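Local coordinates for protein scavenger receptor with C-type lectin type I (Homo sapiens, PDB 2OX8) that binds carbohydrate through a C-type lectin domain, including the Lewis(x) glycan of leukocyte surfaces, and probably also serves as a scavenger receptor, at residues S38-I43 with N124-E129; E104-L109 with F118-V123; E24-A29 with S61-L66. All coordinates share one frame; numbering follows the deposited sequence.

Contact 1: residues S38-I43 with N124-E129. With ZN (zinc ion), chain F.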
# COMPACT_ATOMS: atom_id res chain seq x y z
N SER A 38 0.45 -7.85 -11.43
CA SER A 38 0.39 -6.54 -10.81
C SER A 38 1.27 -6.51 -9.55
O SER A 38 2.08 -7.40 -9.29
CB SER A 38 -1.07 -6.20 -10.47
OG SER A 38 -1.56 -7.03 -9.43
N HIS A 39 1.09 -5.47 -8.74
CA HIS A 39 1.89 -5.34 -7.54
C HIS A 39 1.11 -4.51 -6.57
O HIS A 39 0.22 -3.75 -6.97
CB HIS A 39 3.19 -4.62 -7.88
CG HIS A 39 2.99 -3.37 -8.67
ND1 HIS A 39 2.44 -2.23 -8.13
CD2 HIS A 39 3.20 -3.11 -9.99
CE1 HIS A 39 2.32 -1.31 -9.07
NE2 HIS A 39 2.77 -1.82 -10.21
N LEU A 40 1.44 -4.64 -5.28
CA LEU A 40 0.79 -3.83 -4.29
C LEU A 40 0.88 -2.39 -4.81
O LEU A 40 1.93 -1.95 -5.34
CB LEU A 40 1.48 -4.04 -2.93
CG LEU A 40 1.09 -5.37 -2.22
CD1 LEU A 40 2.10 -5.73 -1.14
CD2 LEU A 40 -0.33 -5.24 -1.62
N VAL A 41 -0.24 -1.68 -4.71
CA VAL A 41 -0.40 -0.32 -5.20
C VAL A 41 0.70 0.69 -4.82
O VAL A 41 1.26 0.64 -3.73
CB VAL A 41 -1.78 0.21 -4.73
CG1 VAL A 41 -1.77 0.41 -3.22
CG2 VAL A 41 -2.13 1.48 -5.43
N PHE A 42 1.00 1.59 -5.76
CA PHE A 42 1.97 2.67 -5.55
C PHE A 42 1.08 3.91 -5.60
O PHE A 42 0.22 4.01 -6.48
CB PHE A 42 2.98 2.79 -6.70
CG PHE A 42 3.89 1.62 -6.85
CD1 PHE A 42 4.47 1.35 -8.08
CD2 PHE A 42 4.14 0.76 -5.79
CE1 PHE A 42 5.30 0.23 -8.26
CE2 PHE A 42 4.96 -0.36 -5.95
CZ PHE A 42 5.54 -0.62 -7.19
N ILE A 43 1.27 4.83 -4.66
CA ILE A 43 0.46 6.05 -4.66
C ILE A 43 1.40 7.23 -4.92
O ILE A 43 2.14 7.65 -4.04
CB ILE A 43 -0.26 6.20 -3.32
CG1 ILE A 43 -1.24 5.04 -3.16
CG2 ILE A 43 -0.97 7.55 -3.26
CD1 ILE A 43 -1.65 4.79 -1.75
N ASN A 124 -3.75 -8.30 6.74
CA ASN A 124 -4.54 -7.15 6.32
C ASN A 124 -5.04 -7.38 4.91
O ASN A 124 -4.60 -8.30 4.22
CB ASN A 124 -3.71 -5.85 6.28
CG ASN A 124 -3.23 -5.42 7.65
OD1 ASN A 124 -2.14 -5.79 8.08
ND2 ASN A 124 -4.04 -4.62 8.34
N ASN A 125 -5.96 -6.52 4.49
CA ASN A 125 -6.51 -6.56 3.15
C ASN A 125 -5.45 -5.82 2.36
O ASN A 125 -4.60 -5.15 2.95
CB ASN A 125 -7.84 -5.82 3.10
CG ASN A 125 -8.91 -6.47 3.98
OD1 ASN A 125 -8.87 -6.37 5.20
ND2 ASN A 125 -9.86 -7.15 3.35
N PHE A 126 -5.50 -5.93 1.04
CA PHE A 126 -4.50 -5.28 0.22
C PHE A 126 -5.03 -4.78 -1.12
O PHE A 126 -6.07 -5.24 -1.61
CB PHE A 126 -3.33 -6.25 -0.01
CG PHE A 126 -3.74 -7.55 -0.63
CD1 PHE A 126 -3.81 -7.69 -2.00
CD2 PHE A 126 -4.14 -8.62 0.18
CE1 PHE A 126 -4.26 -8.86 -2.57
CE2 PHE A 126 -4.59 -9.81 -0.39
CZ PHE A 126 -4.65 -9.93 -1.77
N ILE A 127 -4.30 -3.84 -1.72
CA ILE A 127 -4.68 -3.27 -3.00
C ILE A 127 -3.66 -3.63 -4.07
O ILE A 127 -2.46 -3.42 -3.90
CB ILE A 127 -4.79 -1.71 -2.89
CG1 ILE A 127 -5.82 -1.33 -1.83
CG2 ILE A 127 -5.18 -1.11 -4.24
CD1 ILE A 127 -6.00 0.18 -1.65
N CYS A 128 -4.14 -4.19 -5.17
CA CYS A 128 -3.27 -4.54 -6.27
C CYS A 128 -3.46 -3.50 -7.38
O CYS A 128 -4.55 -2.94 -7.56
CB CYS A 128 -3.60 -5.93 -6.81
SG CYS A 128 -3.22 -7.32 -5.69
N GLU A 129 -2.40 -3.25 -8.13
CA GLU A 129 -2.44 -2.25 -9.16
C GLU A 129 -1.62 -2.69 -10.38
O GLU A 129 -0.65 -3.45 -10.24
CB GLU A 129 -1.87 -0.95 -8.58
CG GLU A 129 -1.64 0.21 -9.55
CD GLU A 129 -0.84 1.35 -8.93
OE1 GLU A 129 0.29 1.10 -8.47
OE2 GLU A 129 -1.32 2.50 -8.91
ZN ZN F . -0.49 4.10 -8.45

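Contact 2: residues E104-L109 with F118-V123. With ZN (zinc ion), chain H.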
# COMPACT_ATOMS: atom_id res chain seq x y z
N GLU A 104 8.04 -4.13 11.67
CA GLU A 104 7.14 -3.11 11.15
C GLU A 104 7.81 -2.37 10.00
O GLU A 104 8.07 -1.17 10.09
CB GLU A 104 6.77 -2.12 12.25
CG GLU A 104 6.83 -2.72 13.64
CD GLU A 104 6.14 -1.85 14.66
OE1 GLU A 104 6.35 -0.62 14.62
OE2 GLU A 104 5.39 -2.41 15.50
N ASP A 105 8.08 -3.09 8.92
CA ASP A 105 8.75 -2.50 7.78
C ASP A 105 7.86 -2.54 6.53
O ASP A 105 8.34 -2.37 5.41
CB ASP A 105 10.06 -3.27 7.55
CG ASP A 105 10.89 -3.39 8.83
OD1 ASP A 105 11.47 -2.39 9.27
OD2 ASP A 105 10.95 -4.50 9.42
N CYS A 106 6.57 -2.74 6.75
CA CYS A 106 5.59 -2.81 5.67
C CYS A 106 4.45 -1.81 5.90
O CYS A 106 3.75 -1.89 6.90
CB CYS A 106 5.01 -4.23 5.58
SG CYS A 106 6.26 -5.50 5.19
N ALA A 107 4.27 -0.89 4.96
CA ALA A 107 3.22 0.12 5.09
C ALA A 107 1.83 -0.32 4.59
O ALA A 107 1.68 -1.23 3.77
CB ALA A 107 3.64 1.40 4.37
N GLY A 108 0.81 0.35 5.13
CA GLY A 108 -0.56 0.07 4.77
C GLY A 108 -1.36 1.35 4.91
O GLY A 108 -1.01 2.23 5.70
N LEU A 109 -2.42 1.45 4.12
CA LEU A 109 -3.30 2.60 4.12
C LEU A 109 -4.39 2.31 5.13
O LEU A 109 -4.82 1.16 5.26
CB LEU A 109 -3.91 2.75 2.72
CG LEU A 109 -4.51 4.03 2.15
CD1 LEU A 109 -5.26 3.66 0.87
CD2 LEU A 109 -5.48 4.67 3.12
N PHE A 118 2.79 -0.80 9.57
CA PHE A 118 2.44 -1.92 10.41
C PHE A 118 3.59 -2.91 10.33
O PHE A 118 4.59 -2.66 9.66
CB PHE A 118 1.19 -2.63 9.89
CG PHE A 118 0.10 -1.70 9.47
CD1 PHE A 118 0.27 -0.84 8.39
CD2 PHE A 118 -1.12 -1.69 10.15
CE1 PHE A 118 -0.76 0.01 7.99
CE2 PHE A 118 -2.15 -0.84 9.75
CZ PHE A 118 -1.97 0.01 8.68
N GLN A 119 3.44 -4.03 11.03
CA GLN A 119 4.46 -5.06 10.96
C GLN A 119 3.98 -6.07 9.92
O GLN A 119 2.80 -6.41 9.87
CB GLN A 119 4.65 -5.80 12.29
CG GLN A 119 5.70 -6.91 12.13
CD GLN A 119 5.68 -7.93 13.24
OE1 GLN A 119 6.19 -7.69 14.33
NE2 GLN A 119 5.09 -9.09 12.96
N CYS A 120 4.90 -6.53 9.10
CA CYS A 120 4.54 -7.51 8.08
C CYS A 120 4.09 -8.74 8.86
O CYS A 120 4.04 -8.71 10.09
CB CYS A 120 5.77 -7.79 7.22
SG CYS A 120 6.80 -6.30 6.99
N GLU A 121 3.75 -9.82 8.17
CA GLU A 121 3.28 -11.02 8.87
C GLU A 121 1.97 -10.75 9.60
O GLU A 121 1.28 -11.68 10.03
CB GLU A 121 4.35 -11.53 9.85
CG GLU A 121 5.49 -12.28 9.15
CD GLU A 121 6.45 -12.93 10.11
OE1 GLU A 121 7.20 -12.20 10.80
OE2 GLU A 121 6.47 -14.18 10.20
N ASP A 122 1.63 -9.48 9.75
CA ASP A 122 0.36 -9.10 10.35
C ASP A 122 -0.59 -9.27 9.15
O ASP A 122 -0.19 -9.05 8.00
CB ASP A 122 0.39 -7.64 10.80
CG ASP A 122 0.48 -7.50 12.31
OD1 ASP A 122 1.15 -8.34 12.96
OD2 ASP A 122 -0.12 -6.54 12.86
N VAL A 123 -1.83 -9.65 9.40
CA VAL A 123 -2.76 -9.86 8.31
C VAL A 123 -3.60 -8.62 8.02
O VAL A 123 -4.08 -7.96 8.94
CB VAL A 123 -3.68 -11.08 8.60
CG1 VAL A 123 -4.52 -11.40 7.40
CG2 VAL A 123 -2.83 -12.29 8.95
ZN ZN H . 11.91 -0.74 8.83

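Contact 3: residues E24-A29 with S61-L66. With ZN (zinc ion), chain I.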
# COMPACT_ATOMS: atom_id res chain seq x y z
N GLU A 24 -4.08 -11.11 4.30
CA GLU A 24 -2.90 -11.96 4.33
C GLU A 24 -1.61 -11.24 4.71
O GLU A 24 -1.58 -10.01 4.88
CB GLU A 24 -2.73 -12.67 2.97
CG GLU A 24 -3.82 -13.71 2.73
CD GLU A 24 -3.48 -14.71 1.66
OE1 GLU A 24 -2.39 -15.32 1.74
OE2 GLU A 24 -4.32 -14.91 0.75
N ILE A 25 -0.55 -12.02 4.88
CA ILE A 25 0.75 -11.47 5.24
C ILE A 25 1.26 -10.60 4.09
O ILE A 25 0.96 -10.85 2.91
CB ILE A 25 1.75 -12.61 5.55
CG1 ILE A 25 1.47 -13.17 6.94
CG2 ILE A 25 3.19 -12.11 5.45
CD1 ILE A 25 2.28 -14.41 7.26
N PHE A 26 2.02 -9.57 4.43
CA PHE A 26 2.52 -8.69 3.40
C PHE A 26 3.11 -9.46 2.24
O PHE A 26 2.75 -9.22 1.09
CB PHE A 26 3.57 -7.75 3.96
CG PHE A 26 3.98 -6.68 3.01
CD1 PHE A 26 3.35 -5.44 3.01
CD2 PHE A 26 5.02 -6.89 2.11
CE1 PHE A 26 3.74 -4.44 2.13
CE2 PHE A 26 5.41 -5.89 1.22
CZ PHE A 26 4.78 -4.67 1.22
N GLU A 27 4.00 -10.40 2.53
CA GLU A 27 4.62 -11.16 1.46
C GLU A 27 3.63 -12.02 0.68
O GLU A 27 3.87 -12.31 -0.49
CB GLU A 27 5.77 -12.03 2.00
CG GLU A 27 7.02 -12.00 1.10
CD GLU A 27 7.90 -10.74 1.28
OE1 GLU A 27 8.73 -10.44 0.38
OE2 GLU A 27 7.78 -10.07 2.32
N ASP A 28 2.54 -12.44 1.30
CA ASP A 28 1.55 -13.24 0.58
C ASP A 28 0.70 -12.31 -0.28
O ASP A 28 0.27 -12.66 -1.37
CB ASP A 28 0.66 -14.03 1.54
CG ASP A 28 1.37 -15.25 2.12
OD1 ASP A 28 0.67 -16.11 2.71
OD2 ASP A 28 2.61 -15.35 1.97
N ALA A 29 0.47 -11.10 0.23
CA ALA A 29 -0.29 -10.12 -0.52
C ALA A 29 0.56 -9.80 -1.74
O ALA A 29 0.08 -9.76 -2.88
CB ALA A 29 -0.51 -8.85 0.32
N SER A 61 -8.00 -1.96 7.00
CA SER A 61 -6.73 -1.35 6.63
C SER A 61 -6.20 -2.16 5.43
O SER A 61 -6.40 -3.37 5.37
CB SER A 61 -5.76 -1.47 7.82
OG SER A 61 -4.70 -0.54 7.73
N HIS A 62 -5.53 -1.50 4.48
CA HIS A 62 -5.00 -2.18 3.29
C HIS A 62 -3.49 -1.99 3.10
O HIS A 62 -2.99 -0.90 3.29
CB HIS A 62 -5.70 -1.66 2.02
CG HIS A 62 -7.15 -2.00 1.94
ND1 HIS A 62 -7.63 -3.00 1.13
CD2 HIS A 62 -8.22 -1.50 2.60
CE1 HIS A 62 -8.94 -3.10 1.29
NE2 HIS A 62 -9.32 -2.20 2.18
N TRP A 63 -2.79 -3.05 2.70
CA TRP A 63 -1.34 -2.95 2.45
C TRP A 63 -1.09 -2.15 1.17
O TRP A 63 -1.88 -2.22 0.23
CB TRP A 63 -0.69 -4.31 2.18
CG TRP A 63 -0.57 -5.27 3.28
CD1 TRP A 63 -1.12 -6.51 3.33
CD2 TRP A 63 0.19 -5.12 4.49
NE1 TRP A 63 -0.76 -7.15 4.49
CE2 TRP A 63 0.05 -6.32 5.22
CE3 TRP A 63 0.99 -4.09 5.02
CZ2 TRP A 63 0.67 -6.53 6.46
CZ3 TRP A 63 1.61 -4.30 6.24
CH2 TRP A 63 1.44 -5.51 6.95
N ILE A 64 0.00 -1.40 1.13
CA ILE A 64 0.38 -0.67 -0.08
C ILE A 64 1.82 -1.11 -0.42
O ILE A 64 2.51 -1.66 0.43
CB ILE A 64 0.27 0.86 0.12
CG1 ILE A 64 1.17 1.36 1.25
CG2 ILE A 64 -1.16 1.21 0.45
CD1 ILE A 64 1.12 2.90 1.45
N GLY A 65 2.26 -0.92 -1.66
CA GLY A 65 3.59 -1.38 -2.04
C GLY A 65 4.73 -0.49 -1.57
O GLY A 65 5.49 0.03 -2.38
N LEU A 66 4.84 -0.33 -0.26
CA LEU A 66 5.84 0.53 0.33
C LEU A 66 6.50 -0.22 1.47
O LEU A 66 5.81 -0.81 2.31
CB LEU A 66 5.19 1.82 0.85
CG LEU A 66 6.08 2.94 1.38
CD1 LEU A 66 7.19 3.26 0.38
CD2 LEU A 66 5.22 4.18 1.65
ZN ZN I . -11.32 -1.83 1.90
O HOH W 1 -10.86 -0.39 3.82
O HOH W 2 -12.68 -1.59 -0.04

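Contact 1: residues S38-I43 with N124-E129
Each carboxylate oxygen of E129 has its own partner. E129 OE2 binds a zinc ion at 1.9 Å. E129 OE1 accepts a hydrogen bond from F42 N at 2.8 Å. That donor meets OE1 from above the carboxylate plane, not within it. The carbonyl O of F42 binds the same zinc at 2.1 Å, and E48 of helix 46-55 adds a further ligand. The extended E129 chain, with CG anti to the backbone N (chi1 172°), carries the carboxylate past V41 to the metal.

H39 CE1 lies 3.2 Å from E129 OE1, with ring and carboxylate planes 75° apart. F42 CE1 lies over one face of the H39 ring, offset toward the rim. H39 ND1 donates to L40 O at 2.9 Å, nearly straight; the acceptor lies in the ring plane, but the donor stands above the carbonyl plane. This helps to fix the rotation of the imidazole.

The backbones pair through E129 N to H39 O and V41 N to I127 O, both 2.9 Å. V41 CB packs on I127 CG2, and L40 CD2 on F126 CB. C128 is disulfide-bonded to C33. The result is a short antiparallel pairing beside a metal site, set within the C-type lectin fold.

Contact 2: residues E104-L109 with F118-V123
C106 SG and C120 SG lie 2.0 Å apart in a disulfide. The C-S-S-C torsion is 95°, near the usual right angle. Each SG stands beside its own backbone N, anti to the carbonyl carbon. F26 of helix 26-35 packs against both cysteines.

Backbone pairing is slight. F118 N donates to C106 O over 3.0 Å, but the bond is weak and bent, at 124°. C106 and F118 form an antiparallel hydrogen-bonded pair, where strands 106-109 and 115-118 meet. The C106-C120 bridge matches the conserved second disulfide of C-type lectin domains, which lies beside the long-loop region. E104 CA also makes a C-H contact with F118 O, at 3.0 Å.

The F118 ring supplies most of the remaining packing. Its edge, not its face, meets the chain of 106-109. F118 CE1 lies 3.2 Å from G108 O, near the ring plane. G108 has no side chain, and the ring edge comes close against its CA. Q119 CB and CG pass alongside the E104 backbone. Q119 NE2 turns back to C120 O at 3.1 Å; that oxygen lies in the amide plane.

D105 OD1 binds a zinc ion at 1.8 Å. D68, E72 and H100 share it.

Contact 3: residues E24-A29 with S61-L66
A first torsion of -172° swings the F26 ring away from its own N, so that it leaves the start of helix 26-35 toward the indole of W63. W63 CG lies beside its own backbone N, and the indole leans across to the helix. The two rings meet edge to face. The edge of F26 points at one face of W63, with planes at 85° and centroids 5.1 Å apart. F26 CD1 does the touching, at 3.4 Å from W63 CE3. The CA of F26 adds a CH-pi contact over the five-membered ring of W63, 4.0 Å from its centroid. The F26 ring then reaches the backbone of the strand, with F26 CE1 at 3.5 Å from I64 O.

A polar bond fixes the indole within this packing. W63 NE1 donates to E24 O over 3.0 Å, nearly straight at 168°. The acceptor lies in the plane of the ring, at its edge. A29 CB touches W63 CD1 at 3.9 Å, one turn further along the helix.

F126 of strand 125-131 also touches W63 and A29. H62, the residue before W63, binds a zinc ion through NE2, with E60 and two waters. With its N-H bonded and one face packed by F26, the buried indole has little freedom to turn, and it ties the N-terminal end of the helix to the strand.

In the fold
After strands 9-12 and 15-19 comes helix 26-35, then strand 39-40. Contact 3 closes the loop from 24-29 to 61-66, bringing strand 62-67 back to the start of that helix. Contact 1 opens at 38-43, before contact 3 has closed, so the two cross along the chain. It closes only at 124-129. Contact 2, from 104-109 to 118-123, lies wholly within that span and ends where 124-129 begins. Contact 3 closes before contact 2 opens. All three reach one sheet. There strand 62-67 lies between strands 125-131 and 106-109, and N125 O meets W63 N. Separately, V41 O meets G65 N, joining 38-43 to 61-66.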